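Local coordinates for putative uncharacterized protein (PDB 3RJ2) that binds histone H3 and is a protein of the Singapore grouper iridovirus whose role in infection is not established, at residues A[15-20]-A[38-43]; A[22-25]-A[31-34]. One frame throughout, in Å; residues are numbered along the deposited sequence.

Both interactions join the region of strand 18-22 to that of strand 31-37, consecutive in the chain but in different sheets: the four-stranded antiparallel sheet and the six-stranded mixed one. Interaction 2 is nested inside the chain loop closed by interaction 1, and their centres lie about 20 Å apart. Interaction 1 is partly buried, about 16 Å from the centre of the chain, and its chemistry is polar: a lysine-glutamate salt bridge beside a water shared by three side chains. Interaction 2, about 8 Å from that centre, is buried and mostly apolar, a valine set against two tryptophan faces, with the polar edges satisfied by residues elsewhere in the chain.

Interaction 1 (A[15-20]-A[38-43]); sequences TGKKTT and FPEKYT
K17 and E40 meet in a salt bridge between the residue just ahead of strand 18-22 and the loop 38-43. Followed outward from CB, the lysine chain first runs clear of E40, with CG anti to the backbone N (chi1 -173°), then bends at chi3 (71°) to turn its end toward the carboxylate. Its CE lies 3.6 Å from E40 OE2. At the tip, NZ donates to E40 OE2 at 2.7 Å, and OE2 accepts with its syn lone pair, the one on the side of OE1; K17 NZ stays 3.5 Å from E40 OE1. E40 has CG between its backbone N and carbonyl carbon (chi1 64°) and an extended chain beyond, which carries the carboxylate out to the lysine. A water also donates to E40 OE2, at 2.6 Å, giving this oxygen two donors, which would probably favour the ionised form of E40. The same water bonds T19 OG1 at 2.9 Å and Y42 OH at 2.6 Å, bridging two hydroxyls whose oxygens stand 3.8 Å apart, T19 OG1 to Y42 OH. The threonine and tyrosine side chains cross at about a right angle, T19 reaching the hydroxyl end of Y42. Y36 OH gives Y42 OH a second partner. Next to the bridge, N13 joins the two sides: its ND2 bonds E40 OE1, while its OD1 accepts from the backbone N of T15 and of K17. Strand 18-22 is an outermost strand of the four-stranded sheet and pairs with strand 6-12, whose F11 packs against the Y42 ring; loop 38-43 leads from strand 31-37 of the other sheet into strand 44-50.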
loop_
_atom_site.group_PDB
_atom_site.type_symbol
_atom_site.label_atom_id
_atom_site.label_comp_id
_atom_site.label_asym_id
_atom_site.label_seq_id
_atom_site.Cartn_x
_atom_site.Cartn_y
_atom_site.Cartn_z
ATOM N N THR A 15 -22.129 -0.886 -1.480
ATOM C CA THR A 15 -23.152 -0.131 -2.165
ATOM C C THR A 15 -22.568 0.984 -3.042
ATOM O O THR A 15 -23.313 1.841 -3.503
ATOM C CB THR A 15 -24.179 0.449 -1.179
ATOM O OG1 THR A 15 -23.527 1.380 -0.308
ATOM C CG2 THR A 15 -24.820 -0.656 -0.339
ATOM N N GLY A 16 -21.253 0.982 -3.261
ATOM C CA GLY A 16 -20.608 1.993 -4.113
ATOM C C GLY A 16 -20.218 3.353 -3.536
ATOM O O GLY A 16 -19.825 4.249 -4.278
ATOM N N LYS A 17 -20.333 3.531 -2.223
ATOM C CA LYS A 17 -19.851 4.750 -1.602
ATOM C C LYS A 17 -18.330 4.661 -1.566
ATOM O O LYS A 17 -17.778 3.627 -1.175
ATOM C CB LYS A 17 -20.416 4.898 -0.195
ATOM C CG LYS A 17 -20.094 6.218 0.470
ATOM C CD LYS A 17 -20.106 6.086 1.987
ATOM C CE LYS A 17 -18.903 5.279 2.461
ATOM N NZ LYS A 17 -18.891 4.998 3.923
ATOM N N LYS A 18 -17.657 5.720 -2.001
ATOM C CA LYS A 18 -16.191 5.718 -2.085
ATOM C C LYS A 18 -15.533 6.494 -0.957
ATOM O O LYS A 18 -15.996 7.560 -0.567
ATOM C CB LYS A 18 -15.706 6.230 -3.450
ATOM C CG LYS A 18 -16.214 5.375 -4.604
ATOM C CD LYS A 18 -15.702 5.830 -5.970
ATOM C CE LYS A 18 -16.539 6.963 -6.542
ATOM N NZ LYS A 18 -16.341 7.079 -8.012
ATOM N N THR A 19 -14.458 5.933 -0.429
ATOM C CA THR A 19 -13.638 6.609 0.563
ATOM C C THR A 19 -12.281 6.839 -0.097
ATOM O O THR A 19 -11.586 5.899 -0.487
ATOM C CB THR A 19 -13.512 5.760 1.851
ATOM O OG1 THR A 19 -14.811 5.578 2.437
ATOM C CG2 THR A 19 -12.568 6.405 2.885
ATOM N N THR A 20 -11.933 8.105 -0.265
ATOM C CA THR A 20 -10.683 8.454 -0.904
ATOM C C THR A 20 -9.606 8.693 0.143
ATOM O O THR A 20 -9.838 9.366 1.150
ATOM C CB THR A 20 -10.842 9.673 -1.825
ATOM O OG1 THR A 20 -11.909 9.418 -2.749
ATOM C CG2 THR A 20 -9.548 9.934 -2.607
ATOM N N PHE A 38 -9.405 -0.978 8.002
ATOM C CA PHE A 38 -10.728 -0.651 7.458
ATOM C C PHE A 38 -11.713 -0.268 8.565
ATOM O O PHE A 38 -11.831 -0.991 9.559
ATOM C CB PHE A 38 -11.310 -1.825 6.665
ATOM C CG PHE A 38 -10.494 -2.228 5.439
ATOM C CD1 PHE A 38 -9.428 -1.452 4.983
ATOM C CD2 PHE A 38 -10.823 -3.382 4.733
ATOM C CE1 PHE A 38 -8.706 -1.828 3.847
ATOM C CE2 PHE A 38 -10.106 -3.760 3.600
ATOM C CZ PHE A 38 -9.051 -2.988 3.161
ATOM N N PRO A 39 -12.402 0.879 8.410
ATOM C CA PRO A 39 -13.490 1.212 9.335
ATOM C C PRO A 39 -14.796 0.499 8.939
ATOM O O PRO A 39 -15.747 0.484 9.721
ATOM C CB PRO A 39 -13.617 2.729 9.187
ATOM C CG PRO A 39 -13.219 2.999 7.760
ATOM C CD PRO A 39 -12.131 1.979 7.462
ATOM N N GLU A 40 -14.806 -0.099 7.741
ATOM C CA GLU A 40 -15.953 -0.836 7.193
ATOM C C GLU A 40 -15.446 -1.764 6.085
ATOM O O GLU A 40 -14.327 -1.597 5.606
ATOM C CB GLU A 40 -17.000 0.133 6.629
ATOM C CG GLU A 40 -16.509 0.952 5.427
ATOM C CD GLU A 40 -17.536 1.956 4.934
ATOM O OE1 GLU A 40 -18.652 1.537 4.558
ATOM O OE2 GLU A 40 -17.223 3.166 4.906
ATOM N N LYS A 41 -16.259 -2.730 5.669
ATOM C CA LYS A 41 -15.837 -3.669 4.620
ATOM C C LYS A 41 -15.810 -2.986 3.249
ATOM O O LYS A 41 -16.715 -2.236 2.876
ATOM C CB LYS A 41 -16.725 -4.928 4.583
ATOM C CG LYS A 41 -16.903 -5.607 5.959
ATOM C CD LYS A 41 -17.531 -7.002 5.855
ATOM C CE LYS A 41 -17.817 -7.594 7.266
ATOM N NZ LYS A 41 -17.900 -9.101 7.301
ATOM N N TYR A 42 -14.744 -3.217 2.506
ATOM C CA TYR A 42 -14.660 -2.656 1.177
ATOM C C TYR A 42 -14.692 -3.820 0.238
ATOM O O TYR A 42 -14.369 -4.923 0.650
ATOM C CB TYR A 42 -13.364 -1.876 1.010
ATOM C CG TYR A 42 -13.251 -0.631 1.857
ATOM C CD1 TYR A 42 -14.219 0.368 1.808
ATOM C CD2 TYR A 42 -12.149 -0.439 2.680
ATOM C CE1 TYR A 42 -14.099 1.520 2.565
ATOM C CE2 TYR A 42 -12.018 0.707 3.443
ATOM C CZ TYR A 42 -12.991 1.677 3.382
ATOM O OH TYR A 42 -12.850 2.795 4.164
ATOM N N THR A 43 -15.065 -3.587 -1.015
ATOM C CA THR A 43 -15.099 -4.655 -2.005
ATOM C C THR A 43 -14.201 -4.361 -3.195
ATOM O O THR A 43 -13.885 -5.254 -3.982
ATOM C CB THR A 43 -16.493 -4.856 -2.543
ATOM O OG1 THR A 43 -16.927 -3.632 -3.146
ATOM C CG2 THR A 43 -17.461 -5.265 -1.407
HETATM O O HOH W 1 -14.887 4.218 4.969
#

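Interaction 2 (A[22-25]-A[31-34]); sequences LVNE and CWIW
The indole rings of W32 and W34 each receive one methyl of V23 on a face, so a single branched side chain serves two aromatic surfaces. The setting is a sandwich-like pairing of two beta-sheets: the tryptophans, two residues apart on strand 31-37 of the mixed sheet, point to the segment 22-25, where the chain leaves strand 18-22 of the antiparallel sheet. Over W32, V23 CG1 makes a CH-pi contact with the six-membered ring, 3.6 Å from its centroid and 20° off the normal, and comes within 3.4 Å of W32 CH2. Over W34, V23 CG2 sits almost squarely above the five-membered ring, 3.6 Å from its centroid and only 4° off the normal. The split follows from the valine torsion: CG1 is anti to the backbone N (chi1 178°) and CG2 anti to the carbonyl carbon, sending the methyls to different rings. V23 CG1 also brushes W34, at 3.8 Å from W34 CD1, so it touches both indoles. Around the rings, Y115 packs edge-to-face with W32, and Y36 meets the ring of W34, whose NE1 is bonded to E117 OE1. Y115, from strand 111-116, also touches V23. N24 extends the contact along W32, with its CB 3.7 Å from W32 NE1 in an oblique approach. That nitrogen and N24 ND2 lie 3.8 Å apart, and both are hydrogen-bonded to the backbone O of I5, at the modelled start of the chain; N24 ND2 is bonded to W27 O as well.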
loop_
_atom_site.group_PDB
_atom_site.type_symbol
_atom_site.label_atom_id
_atom_site.label_comp_id
_atom_site.label_asym_id
_atom_site.label_seq_id
_atom_site.Cartn_x
_atom_site.Cartn_y
_atom_site.Cartn_z
ATOM N N LEU A 22 -5.425 9.783 0.192
ATOM C CA LEU A 22 -4.265 10.207 -0.570
ATOM C C LEU A 22 -3.037 9.875 0.261
ATOM O O LEU A 22 -2.798 10.498 1.287
ATOM C CB LEU A 22 -4.335 11.714 -0.858
ATOM C CG LEU A 22 -3.854 12.271 -2.201
ATOM C CD1 LEU A 22 -3.681 13.793 -2.110
ATOM C CD2 LEU A 22 -2.576 11.635 -2.678
ATOM N N VAL A 23 -2.250 8.899 -0.172
ATOM C CA VAL A 23 -1.128 8.445 0.657
ATOM C C VAL A 23 0.000 9.460 0.948
ATOM O O VAL A 23 0.170 9.864 2.103
ATOM C CB VAL A 23 -0.606 7.060 0.246
ATOM C CG1 VAL A 23 0.565 6.687 1.109
ATOM C CG2 VAL A 23 -1.726 6.031 0.424
ATOM N N ASN A 24 0.759 9.900 -0.044
ATOM C CA ASN A 24 1.910 10.760 0.278
ATOM C C ASN A 24 1.873 12.198 -0.292
ATOM O O ASN A 24 1.810 12.377 -1.487
ATOM C CB ASN A 24 3.183 10.023 -0.158
ATOM C CG ASN A 24 4.415 10.891 -0.125
ATOM O OD1 ASN A 24 4.610 11.683 0.794
ATOM N ND2 ASN A 24 5.270 10.734 -1.125
ATOM N N GLU A 25 1.932 13.227 0.548
ATOM C CA GLU A 25 2.090 14.611 0.016
ATOM C C GLU A 25 3.241 15.439 0.602
ATOM O O GLU A 25 3.255 15.743 1.797
ATOM C CB GLU A 25 0.808 15.441 0.112
ATOM C CG GLU A 25 -0.428 14.798 -0.454
ATOM C CD GLU A 25 -1.197 14.053 0.610
ATOM O OE1 GLU A 25 -0.761 12.944 0.991
ATOM O OE2 GLU A 25 -2.230 14.586 1.071
ATOM N N CYS A 31 11.219 5.418 -0.614
ATOM C CA CYS A 31 10.309 4.307 -0.284
ATOM C C CYS A 31 9.496 4.536 0.989
ATOM O O CYS A 31 9.998 5.085 1.971
ATOM C CB CYS A 31 11.070 3.003 -0.125
ATOM S SG CYS A 31 11.747 2.389 -1.621
ATOM N N TRP A 32 8.237 4.121 0.954
ATOM C CA TRP A 32 7.399 4.105 2.147
ATOM C C TRP A 32 6.526 2.858 2.207
ATOM O O TRP A 32 6.427 2.106 1.238
ATOM C CB TRP A 32 6.574 5.394 2.293
ATOM C CG TRP A 32 5.809 5.819 1.065
ATOM C CD1 TRP A 32 6.125 6.856 0.219
ATOM C CD2 TRP A 32 4.595 5.250 0.560
ATOM N NE1 TRP A 32 5.196 6.948 -0.782
ATOM C CE2 TRP A 32 4.245 5.979 -0.601
ATOM C CE3 TRP A 32 3.769 4.189 0.971
ATOM C CZ2 TRP A 32 3.107 5.675 -1.370
ATOM C CZ3 TRP A 32 2.635 3.887 0.205
ATOM C CH2 TRP A 32 2.317 4.633 -0.947
ATOM N N ILE A 33 5.936 2.633 3.379
ATOM C CA ILE A 33 4.962 1.570 3.598
ATOM C C ILE A 33 3.754 2.256 4.205
ATOM O O ILE A 33 3.888 3.187 5.007
ATOM C CB ILE A 33 5.501 0.469 4.540
ATOM C CG1 ILE A 33 6.756 -0.176 3.946
ATOM C CG2 ILE A 33 4.443 -0.594 4.808
ATOM C CD1 ILE A 33 7.488 -1.097 4.920
ATOM N N TRP A 34 2.577 1.819 3.781
ATOM C CA TRP A 34 1.333 2.380 4.249
ATOM C C TRP A 34 0.414 1.262 4.727
ATOM O O TRP A 34 0.236 0.260 4.035
ATOM C CB TRP A 34 0.698 3.176 3.117
ATOM C CG TRP A 34 -0.651 3.743 3.374
ATOM C CD1 TRP A 34 -0.946 4.898 4.046
ATOM C CD2 TRP A 34 -1.902 3.206 2.923
ATOM N NE1 TRP A 34 -2.314 5.101 4.058
ATOM C CE2 TRP A 34 -2.921 4.080 3.368
ATOM C CE3 TRP A 34 -2.267 2.051 2.203
ATOM C CZ2 TRP A 34 -4.289 3.850 3.092
ATOM C CZ3 TRP A 34 -3.638 1.823 1.930
ATOM C CH2 TRP A 34 -4.620 2.726 2.370
#